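Local structure of protein Niban 2 (Homo sapiens, 7CTP) at residues 67-72 with 89-94; 95-100 with 114-119; 309-314 with 524-529; 316-321 with 516-521. The protein may suppress apoptosis and promote melanoma cell invasion in vitro, its PH domain being set on a largely helical body in this part of the protein. All coordinates share one frame; numbering follows the deposited sequence.

Contact 1: 67-72 with 89-94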
loop_
_atom_site.group_PDB
_atom_site.type_symbol
_atom_site.label_atom_id
_atom_site.label_comp_id
_atom_site.label_asym_id
_atom_site.label_seq_id
_atom_site.Cartn_x
_atom_site.Cartn_y
_atom_site.Cartn_z
ATOM N N ARG A 67 -11.397 10.655 16.509
ATOM C CA ARG A 67 -12.689 11.218 16.147
ATOM C C ARG A 67 -13.273 10.405 15.004
ATOM O O ARG A 67 -12.540 9.801 14.219
ATOM C CB ARG A 67 -12.592 12.691 15.724
ATOM C CG ARG A 67 -11.980 13.613 16.769
ATOM C CD ARG A 67 -12.812 14.879 16.990
ATOM N NE ARG A 67 -12.607 15.873 15.934
ATOM C CZ ARG A 67 -12.474 17.181 16.146
ATOM N NH1 ARG A 67 -12.509 17.660 17.383
ATOM N NH2 ARG A 67 -12.291 18.010 15.126
ATOM N N ILE A 68 -14.605 10.379 14.937
ATOM C CA ILE A 68 -15.288 9.752 13.812
ATOM C C ILE A 68 -14.965 10.534 12.551
ATOM O O ILE A 68 -14.958 11.771 12.559
ATOM C CB ILE A 68 -16.801 9.694 14.083
ATOM C CG1 ILE A 68 -17.087 8.732 15.238
ATOM C CG2 ILE A 68 -17.562 9.280 12.832
ATOM C CD1 ILE A 68 -18.486 8.822 15.793
ATOM N N VAL A 69 -14.657 9.819 11.463
ATOM C CA VAL A 69 -14.296 10.493 10.217
ATOM C C VAL A 69 -15.538 11.005 9.497
ATOM O O VAL A 69 -15.556 12.135 8.990
ATOM C CB VAL A 69 -13.473 9.549 9.318
ATOM C CG1 VAL A 69 -13.191 10.215 7.971
ATOM C CG2 VAL A 69 -12.173 9.174 9.996
ATOM N N PHE A 70 -16.593 10.192 9.447
ATOM C CA PHE A 70 -17.805 10.567 8.734
ATOM C C PHE A 70 -18.903 9.573 9.084
ATOM O O PHE A 70 -18.632 8.433 9.476
ATOM C CB PHE A 70 -17.556 10.619 7.222
ATOM C CG PHE A 70 -18.713 11.157 6.432
ATOM C CD1 PHE A 70 -19.096 12.480 6.561
ATOM C CD2 PHE A 70 -19.400 10.350 5.548
ATOM C CE1 PHE A 70 -20.157 12.983 5.838
ATOM C CE2 PHE A 70 -20.464 10.849 4.818
ATOM C CZ PHE A 70 -20.841 12.167 4.965
ATOM N N SER A 71 -20.152 10.017 8.944
ATOM C CA SER A 71 -21.284 9.135 9.169
ATOM C C SER A 71 -22.473 9.666 8.385
ATOM O O SER A 71 -22.525 10.844 8.028
ATOM C CB SER A 71 -21.628 9.018 10.660
ATOM O OG SER A 71 -22.078 10.260 11.169
ATOM N N GLY A 72 -23.429 8.782 8.127
ATOM C CA GLY A 72 -24.630 9.164 7.407
ATOM C C GLY A 72 -25.425 7.924 7.084
ATOM O O GLY A 72 -24.950 6.794 7.243
ATOM N N SER A 89 -24.285 4.335 8.589
ATOM C CA SER A 89 -22.941 3.936 8.200
ATOM C C SER A 89 -21.950 4.920 8.802
ATOM O O SER A 89 -22.113 6.135 8.659
ATOM C CB SER A 89 -22.817 3.890 6.676
ATOM O OG SER A 89 -21.463 3.963 6.274
ATOM N N LEU A 90 -20.933 4.397 9.481
ATOM C CA LEU A 90 -20.008 5.212 10.254
ATOM C C LEU A 90 -18.581 4.817 9.916
ATOM O O LEU A 90 -18.271 3.625 9.819
ATOM C CB LEU A 90 -20.264 5.044 11.760
ATOM C CG LEU A 90 -19.597 5.979 12.776
ATOM C CD1 LEU A 90 -20.425 6.012 14.038
ATOM C CD2 LEU A 90 -18.177 5.547 13.107
ATOM N N VAL A 91 -17.720 5.813 9.747
ATOM C CA VAL A 91 -16.296 5.574 9.538
ATOM C C VAL A 91 -15.533 6.032 10.777
ATOM O O VAL A 91 -15.359 7.240 10.979
ATOM C CB VAL A 91 -15.774 6.294 8.289
ATOM C CG1 VAL A 91 -14.262 6.112 8.181
ATOM C CG2 VAL A 91 -16.469 5.755 7.042
ATOM N N PRO A 92 -15.057 5.115 11.616
ATOM C CA PRO A 92 -14.312 5.524 12.817
ATOM C C PRO A 92 -12.931 6.077 12.513
ATOM O O PRO A 92 -12.501 6.134 11.358
ATOM C CB PRO A 92 -14.205 4.225 13.629
ATOM C CG PRO A 92 -15.156 3.260 13.001
ATOM C CD PRO A 92 -15.251 3.658 11.561
ATOM N N HIS A 93 -12.217 6.459 13.577
ATOM C CA HIS A 93 -10.875 7.026 13.458
ATOM C C HIS A 93 -9.929 6.143 12.651
ATOM O O HIS A 93 -8.963 6.645 12.064
ATOM C CB HIS A 93 -10.279 7.237 14.854
ATOM C CG HIS A 93 -10.066 5.954 15.605
ATOM N ND1 HIS A 93 -8.838 5.328 15.689
ATOM C CD2 HIS A 93 -10.940 5.159 16.270
ATOM C CE1 HIS A 93 -8.961 4.212 16.388
ATOM N NE2 HIS A 93 -10.225 4.089 16.755
ATOM N N ASN A 94 -10.155 4.829 12.641
ATOM C CA ASN A 94 -9.240 3.907 11.982
ATOM C C ASN A 94 -9.714 3.482 10.596
ATOM O O ASN A 94 -9.170 2.524 10.039
ATOM C CB ASN A 94 -9.002 2.671 12.855
ATOM C CG ASN A 94 -10.270 1.890 13.140
ATOM O OD1 ASN A 94 -11.332 2.154 12.568
ATOM N ND2 ASN A 94 -10.164 0.910 14.032
#
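The backbone N of Val69 donates to Val91 O at 2.7 Å. Val91 N in turn donates to Phe70 O at 2.8 Å. Val69 and Phe70 thus share a single partner on the opposing strand, and beyond them regular antiparallel pairing sets in: Ser71 sits across from Leu90 as the non-hydrogen-bonded pair, and Gly72 and Ser89 exchange two backbone bonds.

The side chains sort to two sides. Ile68 meets Leu90 at about a right angle, with CG2, anti to the backbone N, 3.8 Å from Leu90 CD2, and the same separation between Ile68 CD1 and Leu90 CD1; Tyr106 of helix 103-107 touches both residues. Val69 instead turns to Val91, its CB 3.7 Å from Val91 CG1, while its CG2 branch presses to 3.3 Å from Pro92 O. On the face that carries Phe70 and Val91 lies helix 176-194, whose Trp182 meets the Phe70 ring edge-to-face. The Arg67 side chain turns away and forms a salt bridge with Glu389.

Two residues facing one is the signature of a classic beta bulge, here at the open end of the first hairpin of the PH-domain sheet.

Contact 2: 95-100 with 114-119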
loop_
_atom_site.group_PDB
_atom_site.type_symbol
_atom_site.label_atom_id
_atom_site.label_comp_id
_atom_site.label_asym_id
_atom_site.label_seq_id
_atom_site.Cartn_x
_atom_site.Cartn_y
_atom_site.Cartn_z
ATOM N N TYR A 95 -10.724 4.156 10.046
ATOM C CA TYR A 95 -11.127 4.011 8.643
ATOM C C TYR A 95 -11.744 2.650 8.337
ATOM O O TYR A 95 -11.769 2.215 7.179
ATOM C CB TYR A 95 -9.957 4.293 7.694
ATOM C CG TYR A 95 -9.712 5.769 7.492
ATOM C CD1 TYR A 95 -10.561 6.530 6.694
ATOM C CD2 TYR A 95 -8.636 6.406 8.105
ATOM C CE1 TYR A 95 -10.341 7.889 6.501
ATOM C CE2 TYR A 95 -8.410 7.760 7.918
ATOM C CZ TYR A 95 -9.264 8.494 7.119
ATOM O OH TYR A 95 -9.037 9.844 6.935
ATOM N N GLY A 96 -12.258 1.962 9.352
ATOM C CA GLY A 96 -13.200 0.897 9.088
ATOM C C GLY A 96 -14.513 1.461 8.583
ATOM O O GLY A 96 -14.797 2.652 8.709
ATOM N N LEU A 97 -15.312 0.613 7.952
ATOM C CA LEU A 97 -16.657 0.995 7.540
ATOM C C LEU A 97 -17.626 0.191 8.397
ATOM O O LEU A 97 -17.683 -1.038 8.288
ATOM C CB LEU A 97 -16.866 0.749 6.046
ATOM C CG LEU A 97 -18.274 0.989 5.507
ATOM C CD1 LEU A 97 -18.717 2.431 5.766
ATOM C CD2 LEU A 97 -18.338 0.656 4.031
ATOM N N VAL A 98 -18.379 0.880 9.255
ATOM C CA VAL A 98 -19.212 0.245 10.273
ATOM C C VAL A 98 -20.674 0.534 9.967
ATOM O O VAL A 98 -21.073 1.699 9.862
ATOM C CB VAL A 98 -18.837 0.733 11.678
ATOM C CG1 VAL A 98 -19.581 -0.060 12.708
ATOM C CG2 VAL A 98 -17.339 0.607 11.886
ATOM N N LEU A 99 -21.474 -0.524 9.843
ATOM C CA LEU A 99 -22.879 -0.416 9.463
ATOM C C LEU A 99 -23.768 -0.848 10.628
ATOM O O LEU A 99 -23.641 -1.972 11.128
ATOM C CB LEU A 99 -23.165 -1.267 8.228
ATOM C CG LEU A 99 -22.217 -1.072 7.038
ATOM C CD1 LEU A 99 -22.548 -2.041 5.910
ATOM C CD2 LEU A 99 -22.283 0.358 6.542
ATOM N N TYR A 100 -24.668 0.043 11.048
ATOM C CA TYR A 100 -25.686 -0.235 12.054
ATOM C C TYR A 100 -27.058 -0.272 11.396
ATOM O O TYR A 100 -27.252 0.274 10.310
ATOM C CB TYR A 100 -25.683 0.829 13.156
ATOM C CG TYR A 100 -24.399 0.914 13.943
ATOM C CD1 TYR A 100 -23.332 1.674 13.486
ATOM C CD2 TYR A 100 -24.260 0.242 15.152
ATOM C CE1 TYR A 100 -22.155 1.761 14.207
ATOM C CE2 TYR A 100 -23.086 0.321 15.882
ATOM C CZ TYR A 100 -22.040 1.084 15.403
ATOM O OH TYR A 100 -20.864 1.172 16.114
ATOM N N ALA A 114 -22.040 -4.972 10.749
ATOM C CA ALA A 114 -20.876 -5.299 9.935
ATOM C C ALA A 114 -19.760 -4.314 10.259
ATOM O O ALA A 114 -20.026 -3.142 10.532
ATOM C CB ALA A 114 -21.214 -5.246 8.438
ATOM N N VAL A 115 -18.518 -4.793 10.227
ATOM C CA VAL A 115 -17.325 -3.951 10.364
ATOM C C VAL A 115 -16.385 -4.332 9.231
ATOM O O VAL A 115 -15.869 -5.455 9.205
ATOM C CB VAL A 115 -16.635 -4.128 11.723
ATOM C CG1 VAL A 115 -15.394 -3.262 11.793
ATOM C CG2 VAL A 115 -17.592 -3.782 12.863
ATOM N N ILE A 116 -16.151 -3.409 8.298
ATOM C CA ILE A 116 -15.501 -3.724 7.023
ATOM C C ILE A 116 -14.132 -3.055 6.945
ATOM O O ILE A 116 -14.021 -1.827 7.054
ATOM C CB ILE A 116 -16.372 -3.289 5.836
ATOM C CG1 ILE A 116 -17.725 -4.000 5.876
ATOM C CG2 ILE A 116 -15.650 -3.582 4.527
ATOM C CD1 ILE A 116 -18.792 -3.308 5.027
ATOM N N ASN A 117 -13.090 -3.862 6.745
ATOM C CA ASN A 117 -11.775 -3.371 6.353
ATOM C C ASN A 117 -11.692 -3.449 4.833
ATOM O O ASN A 117 -11.845 -4.529 4.258
ATOM C CB ASN A 117 -10.665 -4.198 7.013
ATOM C CG ASN A 117 -9.262 -3.780 6.581
ATOM O OD1 ASN A 117 -8.916 -3.810 5.397
ATOM N ND2 ASN A 117 -8.430 -3.420 7.555
ATOM N N SER A 118 -11.467 -2.310 4.178
ATOM C CA SER A 118 -11.623 -2.224 2.727
ATOM C C SER A 118 -10.304 -2.380 1.962
ATOM O O SER A 118 -10.221 -1.981 0.797
ATOM C CB SER A 118 -12.309 -0.903 2.364
ATOM O OG SER A 118 -11.572 0.199 2.855
ATOM N N ALA A 119 -9.277 -2.964 2.575
ATOM C CA ALA A 119 -8.037 -3.200 1.838
ATOM C C ALA A 119 -8.318 -4.067 0.614
ATOM O O ALA A 119 -9.049 -5.058 0.696
ATOM C CB ALA A 119 -6.996 -3.871 2.737
HETATM O O HOH W 1 -12.618 0.189 5.562
#
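Ile116 CD1 sits between two leucines, 4.1 Å from Leu97 CD2 and 4.1 Å from Leu99 CD1. Leu97 and Ile116 run side by side and point the same way. Leu97 carries CG anti to the backbone N (chi1 175°), which sets its CD2 beside Ile116 CD1. Ala114 CB, next to Leu99 CD1, extends this apolar face, and Phe171 of strand 169-173 touches both leucines. On the reverse face Val98 CG1 meets Val115 CG2 at 4.2 Å.

Between the two faces run the backbone bonds. Leu97 and Ile116 exchange a pair; Leu99 N donates to Ala114 O, and the return bond from Ala114 N to Leu99 O is weak at 3.4 Å.

Beside Ile116 a water joins the two chains. It donates to Tyr95 O at 2.7 Å and to Ile116 O at 2.9 Å, and accepts from Ser118 OG. Asn117 OD1 closes an Asx turn onto Ala119 N and also accepts from Gln234.

The chemistry implies a division of labour: main-chain bonds fix the alignment of this edge strand, apolar side chains on the face of Leu97, Leu99 and Ile116 pack it against its neighbours, and water joins the diverging chains.

Contact 3: 309-314 with 524-529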
loop_
_atom_site.group_PDB
_atom_site.type_symbol
_atom_site.label_atom_id
_atom_site.label_comp_id
_atom_site.label_asym_id
_atom_site.label_seq_id
_atom_site.Cartn_x
_atom_site.Cartn_y
_atom_site.Cartn_z
ATOM N N ASP A 309 31.991 -6.624 10.066
ATOM C CA ASP A 309 32.993 -6.435 9.020
ATOM C C ASP A 309 33.251 -7.723 8.246
ATOM O O ASP A 309 33.495 -7.687 7.034
ATOM C CB ASP A 309 34.291 -5.905 9.629
ATOM C CG ASP A 309 34.148 -4.500 10.166
ATOM O OD1 ASP A 309 33.169 -3.817 9.797
ATOM O OD2 ASP A 309 35.021 -4.076 10.951
ATOM N N GLN A 310 33.204 -8.868 8.925
ATOM C CA GLN A 310 33.439 -10.141 8.254
ATOM C C GLN A 310 32.253 -10.525 7.373
ATOM O O GLN A 310 32.428 -11.124 6.302
ATOM C CB GLN A 310 33.724 -11.228 9.289
ATOM C CG GLN A 310 35.065 -11.062 10.026
ATOM C CD GLN A 310 35.188 -9.735 10.777
ATOM O OE1 GLN A 310 34.353 -9.395 11.624
ATOM N NE2 GLN A 310 36.232 -8.970 10.457
ATOM N N ILE A 311 31.034 -10.201 7.817
ATOM C CA ILE A 311 29.857 -10.444 6.982
ATOM C C ILE A 311 29.922 -9.598 5.713
ATOM O O ILE A 311 29.666 -10.092 4.606
ATOM C CB ILE A 311 28.565 -10.178 7.779
ATOM C CG1 ILE A 311 28.469 -11.136 8.972
ATOM C CG2 ILE A 311 27.333 -10.350 6.876
ATOM C CD1 ILE A 311 27.305 -10.843 9.902
ATOM N N ILE A 312 30.302 -8.325 5.846
ATOM C CA ILE A 312 30.425 -7.454 4.675
ATOM C C ILE A 312 31.457 -8.013 3.702
ATOM O O ILE A 312 31.242 -8.044 2.483
ATOM C CB ILE A 312 30.782 -6.022 5.110
ATOM C CG1 ILE A 312 29.641 -5.399 5.920
ATOM C CG2 ILE A 312 31.109 -5.161 3.886
ATOM C CD1 ILE A 312 30.043 -4.121 6.631
ATOM N N THR A 313 32.599 -8.459 4.233
ATOM C CA THR A 313 33.650 -9.038 3.401
ATOM C C THR A 313 33.155 -10.275 2.665
ATOM O O THR A 313 33.415 -10.455 1.467
ATOM C CB THR A 313 34.850 -9.383 4.278
ATOM O OG1 THR A 313 35.408 -8.166 4.785
ATOM C CG2 THR A 313 35.890 -10.159 3.493
ATOM N N SER A 314 32.434 -11.143 3.374
ATOM C CA SER A 314 31.926 -12.361 2.758
ATOM C C SER A 314 30.881 -12.032 1.699
ATOM O O SER A 314 30.869 -12.629 0.615
ATOM C CB SER A 314 31.355 -13.288 3.831
ATOM O OG SER A 314 30.393 -14.179 3.298
ATOM N N GLU A 524 28.794 -20.866 6.846
ATOM C CA GLU A 524 27.510 -21.369 7.334
ATOM C C GLU A 524 26.962 -20.526 8.481
ATOM O O GLU A 524 25.745 -20.327 8.582
ATOM C CB GLU A 524 27.649 -22.836 7.748
ATOM C CG GLU A 524 26.437 -23.417 8.467
ATOM C CD GLU A 524 26.795 -24.611 9.333
ATOM O OE1 GLU A 524 26.122 -24.826 10.368
ATOM O OE2 GLU A 524 27.758 -25.330 8.978
ATOM N N ASP A 525 27.834 -20.012 9.349
ATOM C CA ASP A 525 27.369 -19.153 10.435
ATOM C C ASP A 525 26.825 -17.812 9.950
ATOM O O ASP A 525 26.206 -17.094 10.745
ATOM C CB ASP A 525 28.496 -18.902 11.438
ATOM C CG ASP A 525 28.859 -20.143 12.237
ATOM O OD1 ASP A 525 28.366 -21.245 11.903
ATOM O OD2 ASP A 525 29.646 -20.008 13.201
ATOM N N PHE A 526 27.039 -17.460 8.680
ATOM C CA PHE A 526 26.531 -16.226 8.096
ATOM C C PHE A 526 25.340 -16.449 7.180
ATOM O O PHE A 526 24.876 -15.484 6.560
ATOM C CB PHE A 526 27.620 -15.504 7.282
ATOM C CG PHE A 526 28.776 -14.992 8.104
ATOM C CD1 PHE A 526 28.729 -14.982 9.489
ATOM C CD2 PHE A 526 29.916 -14.526 7.476
ATOM C CE1 PHE A 526 29.808 -14.521 10.227
ATOM C CE2 PHE A 526 30.992 -14.061 8.205
ATOM C CZ PHE A 526 30.939 -14.058 9.584
ATOM N N ALA A 527 24.844 -17.680 7.067
ATOM C CA ALA A 527 23.830 -17.986 6.059
ATOM C C ALA A 527 22.492 -17.322 6.366
ATOM O O ALA A 527 21.674 -17.146 5.455
ATOM C CB ALA A 527 23.652 -19.497 5.924
ATOM N N ARG A 528 22.232 -16.970 7.632
ATOM C CA ARG A 528 21.011 -16.226 7.937
ATOM C C ARG A 528 21.097 -14.779 7.480
ATOM O O ARG A 528 20.065 -14.103 7.395
ATOM C CB ARG A 528 20.701 -16.246 9.438
ATOM C CG ARG A 528 20.296 -17.599 10.012
ATOM C CD ARG A 528 19.096 -18.219 9.292
ATOM N NE ARG A 528 17.837 -17.474 9.398
ATOM C CZ ARG A 528 16.933 -17.649 10.366
ATOM N NH1 ARG A 528 17.164 -18.524 11.342
ATOM N NH2 ARG A 528 15.797 -16.948 10.363
ATOM N N PHE A 529 22.299 -14.284 7.177
ATOM C CA PHE A 529 22.479 -12.875 6.845
ATOM C C PHE A 529 22.870 -12.645 5.400
ATOM O O PHE A 529 22.847 -11.495 4.952
ATOM C CB PHE A 529 23.549 -12.247 7.742
ATOM C CG PHE A 529 23.409 -12.645 9.169
ATOM C CD1 PHE A 529 22.214 -12.432 9.840
ATOM C CD2 PHE A 529 24.442 -13.289 9.823
ATOM C CE1 PHE A 529 22.061 -12.840 11.155
ATOM C CE2 PHE A 529 24.302 -13.693 11.149
ATOM C CZ PHE A 529 23.113 -13.469 11.811
#
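Phe526 and Ile311 bury the largest areas here, and they meet as a nearly ideal CH-pi pair. Ile311 CG1 stands 3.7 Å from the centroid of the Phe526 ring and just 3° off its normal, so that the ring carbons are almost equally distant from it. With CG1 anti to the carbonyl carbon (chi1 -62°) and an extended second torsion, the isoleucine carries CD1 past this ring to Phe529, whose CD2 lies 3.8 Å from it. One side chain thereby serves two aromatic rings.

Two more helix residues touch Phe526: Gln310 CB lies 4.0 Å from Phe526 CZ, and Ser314 CB reaches the ring edge, 4.1 Å from Phe526 CD2. No hydrogen bond crosses between the segments, and Ser314 OG is buried without a partner in the model. With an alanine here in place of Phe526, Ile311 CG1 would probably lose the aromatic face it sits against, and a gap would open between the loop and the helix.

Phe523 adds an edge-to-face contact to Phe526, while Val303 and Ile304, earlier on helix 260-337, touch Phe529. Lys315 NZ holds Phe529 O. Ile311 also touches Phe40 of helix 10-48, so the site lies where the 524-529 turn and two long helices come together.

Contact 4: 316-321 with 516-521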
loop_
_atom_site.group_PDB
_atom_site.type_symbol
_atom_site.label_atom_id
_atom_site.label_comp_id
_atom_site.label_asym_id
_atom_site.label_seq_id
_atom_site.Cartn_x
_atom_site.Cartn_y
_atom_site.Cartn_z
ATOM N N GLU A 316 30.734 -9.285 -0.079
ATOM C CA GLU A 316 31.423 -8.704 -1.231
ATOM C C GLU A 316 32.156 -9.769 -2.043
ATOM O O GLU A 316 32.228 -9.674 -3.275
ATOM C CB GLU A 316 32.380 -7.607 -0.760
ATOM C CG GLU A 316 33.230 -6.929 -1.850
ATOM C CD GLU A 316 32.461 -6.592 -3.126
ATOM O OE1 GLU A 316 32.980 -6.900 -4.223
ATOM O OE2 GLU A 316 31.358 -6.005 -3.039
ATOM N N HIS A 317 32.694 -10.797 -1.382
ATOM C CA HIS A 317 33.344 -11.878 -2.118
ATOM C C HIS A 317 32.333 -12.645 -2.961
ATOM O O HIS A 317 32.589 -12.950 -4.131
ATOM C CB HIS A 317 34.072 -12.817 -1.159
ATOM C CG HIS A 317 34.801 -13.936 -1.839
ATOM N ND1 HIS A 317 34.404 -15.253 -1.742
ATOM C CD2 HIS A 317 35.905 -13.933 -2.624
ATOM C CE1 HIS A 317 35.230 -16.013 -2.440
ATOM N NE2 HIS A 317 36.151 -15.237 -2.983
ATOM N N LEU A 318 31.177 -12.974 -2.376
ATOM C CA LEU A 318 30.111 -13.610 -3.147
ATOM C C LEU A 318 29.691 -12.733 -4.319
ATOM O O LEU A 318 29.542 -13.214 -5.450
ATOM C CB LEU A 318 28.919 -13.901 -2.237
ATOM C CG LEU A 318 27.625 -14.428 -2.856
ATOM C CD1 LEU A 318 27.834 -15.800 -3.489
ATOM C CD2 LEU A 318 26.539 -14.470 -1.779
ATOM N N ALA A 319 29.496 -11.441 -4.063
ATOM C CA ALA A 319 29.061 -10.536 -5.124
ATOM C C ALA A 319 30.065 -10.516 -6.267
ATOM O O ALA A 319 29.681 -10.470 -7.440
ATOM C CB ALA A 319 28.849 -9.129 -4.567
ATOM N N SER A 320 31.360 -10.563 -5.940
ATOM C CA SER A 320 32.386 -10.505 -6.975
ATOM C C SER A 320 32.295 -11.703 -7.904
ATOM O O SER A 320 32.480 -11.570 -9.119
ATOM C CB SER A 320 33.775 -10.429 -6.341
ATOM O OG SER A 320 34.127 -11.690 -5.785
ATOM N N LYS A 321 31.991 -12.884 -7.353
ATOM C CA LYS A 321 31.870 -14.087 -8.169
ATOM C C LYS A 321 30.596 -14.058 -9.004
ATOM O O LYS A 321 30.575 -14.548 -10.141
ATOM C CB LYS A 321 31.885 -15.324 -7.278
ATOM C CG LYS A 321 33.151 -15.483 -6.464
ATOM C CD LYS A 321 34.366 -15.720 -7.350
ATOM C CE LYS A 321 35.578 -16.097 -6.497
ATOM N NZ LYS A 321 36.810 -15.382 -6.935
ATOM N N PRO A 516 22.553 -21.605 -7.482
ATOM C CA PRO A 516 22.826 -22.449 -6.308
ATOM C C PRO A 516 24.274 -22.894 -6.193
ATOM O O PRO A 516 24.720 -23.219 -5.082
ATOM C CB PRO A 516 21.883 -23.644 -6.508
ATOM C CG PRO A 516 20.741 -23.067 -7.280
ATOM C CD PRO A 516 21.374 -22.098 -8.227
ATOM N N ARG A 517 25.031 -22.899 -7.291
ATOM C CA ARG A 517 26.436 -23.286 -7.216
ATOM C C ARG A 517 27.255 -22.315 -6.376
ATOM O O ARG A 517 28.330 -22.687 -5.893
ATOM C CB ARG A 517 27.022 -23.410 -8.630
ATOM C CG ARG A 517 27.732 -22.161 -9.144
ATOM C CD ARG A 517 27.883 -22.162 -10.669
ATOM N NE ARG A 517 28.733 -21.061 -11.125
ATOM C CZ ARG A 517 28.703 -20.533 -12.347
ATOM N NH1 ARG A 517 27.858 -20.998 -13.261
ATOM N NH2 ARG A 517 29.523 -19.538 -12.654
ATOM N N PHE A 518 26.760 -21.092 -6.167
ATOM C CA PHE A 518 27.458 -20.105 -5.351
ATOM C C PHE A 518 27.199 -20.265 -3.858
ATOM O O PHE A 518 27.812 -19.537 -3.073
ATOM C CB PHE A 518 27.055 -18.679 -5.742
ATOM C CG PHE A 518 27.455 -18.273 -7.143
ATOM C CD1 PHE A 518 28.766 -17.937 -7.439
ATOM C CD2 PHE A 518 26.507 -18.198 -8.152
ATOM C CE1 PHE A 518 29.132 -17.549 -8.722
ATOM C CE2 PHE A 518 26.866 -17.813 -9.437
ATOM C CZ PHE A 518 28.180 -17.489 -9.721
ATOM N N GLN A 519 26.285 -21.156 -3.452
ATOM C CA GLN A 519 25.980 -21.301 -2.031
ATOM C C GLN A 519 27.220 -21.674 -1.238
ATOM O O GLN A 519 27.393 -21.232 -0.097
ATOM C CB GLN A 519 24.898 -22.351 -1.810
ATOM C CG GLN A 519 24.479 -22.471 -0.341
ATOM C CD GLN A 519 23.731 -21.254 0.139
ATOM O OE1 GLN A 519 22.905 -20.699 -0.587
ATOM N NE2 GLN A 519 24.008 -20.829 1.371
ATOM N N GLU A 520 28.097 -22.487 -1.832
ATOM C CA GLU A 520 29.257 -23.014 -1.123
ATOM C C GLU A 520 30.235 -21.932 -0.692
ATOM O O GLU A 520 31.127 -22.218 0.112
ATOM C CB GLU A 520 29.963 -24.046 -2.006
ATOM C CG GLU A 520 30.478 -23.473 -3.314
ATOM C CD GLU A 520 31.274 -24.478 -4.122
ATOM O OE1 GLU A 520 31.887 -24.069 -5.133
ATOM O OE2 GLU A 520 31.276 -25.672 -3.751
ATOM N N LEU A 521 30.079 -20.703 -1.187
ATOM C CA LEU A 521 30.934 -19.583 -0.810
ATOM C C LEU A 521 30.489 -18.888 0.471
ATOM O O LEU A 521 31.222 -18.028 0.975
ATOM C CB LEU A 521 30.966 -18.548 -1.930
ATOM C CG LEU A 521 31.340 -19.030 -3.330
ATOM C CD1 LEU A 521 31.184 -17.889 -4.329
ATOM C CD2 LEU A 521 32.763 -19.590 -3.355
#
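Leu318 and Phe518 lean across each other at a slant, joining a 3-10 segment to the side of the long helix 260-337. This is plain apolar packing of the connection between helices 464-511 and 532-555 against a helix face, with no hydrogen bond between the two segments. Leu318 has CG anti to the backbone N (chi1 173°), which swings CD1 forward to 3.7 Å from Phe518 CB and 4.0 Å from Leu521 CD1. It is thus the base of the phenylalanine, not its ring, that the leucine touches most closely.

The ring reaches on to Lys321. Phe518 CE1 lies 3.8 Å from Lys321 CB and 3.6 Å from Lys321 O, so the ring meets the backbone of the helix as well as the root of the lysine. A serine in place of Phe518 would probably open a gap beside Lys321 CB and Leu521 CD1, although the CB that Leu318 touches would remain. Leu521 meets Lys321 at about a right angle: Leu521 CD1 touches Lys321 CG at 3.8 Å and also lies in plane at the Phe518 edge. Bends at the second and fourth torsions carry the lysine tip away from this apolar patch.

Arg517 CG lies on one side of the Phe518 ring, offset toward its rim, while the arginine's guanidinium group forms a salt bridge with Glu514 and a cation-pi contact with Phe325. Thr535 of helix 532-555 also touches Leu318. Within the helix, His317 O accepts from both Lys321 N and Ser320 OG, the hydroxyl coming to 2.6 Å.

Overall arrangement
The four contacts fall into two distant groups on opposite sides of the chain's centre. Contacts 1 and 2 belong to one PH-domain sheet and touch directly, since strands 84-91 and 97-100 are neighbours in it; their centres are 9 Å apart. Both rest on backbone hydrogen bonds, contact 1 within a hairpin and contact 2 at one edge strand of the sheet, and both are partly buried. Contacts 3 and 4 share helix 260-337 and the connection ahead of helix 532-555, with centres 11 Å apart, and rely on packing, with no hydrogen bond across them. Contact 3 is buried and aromatic; contact 4 lies nearer the surface and mixes apolar carbons with the stem of a lysine.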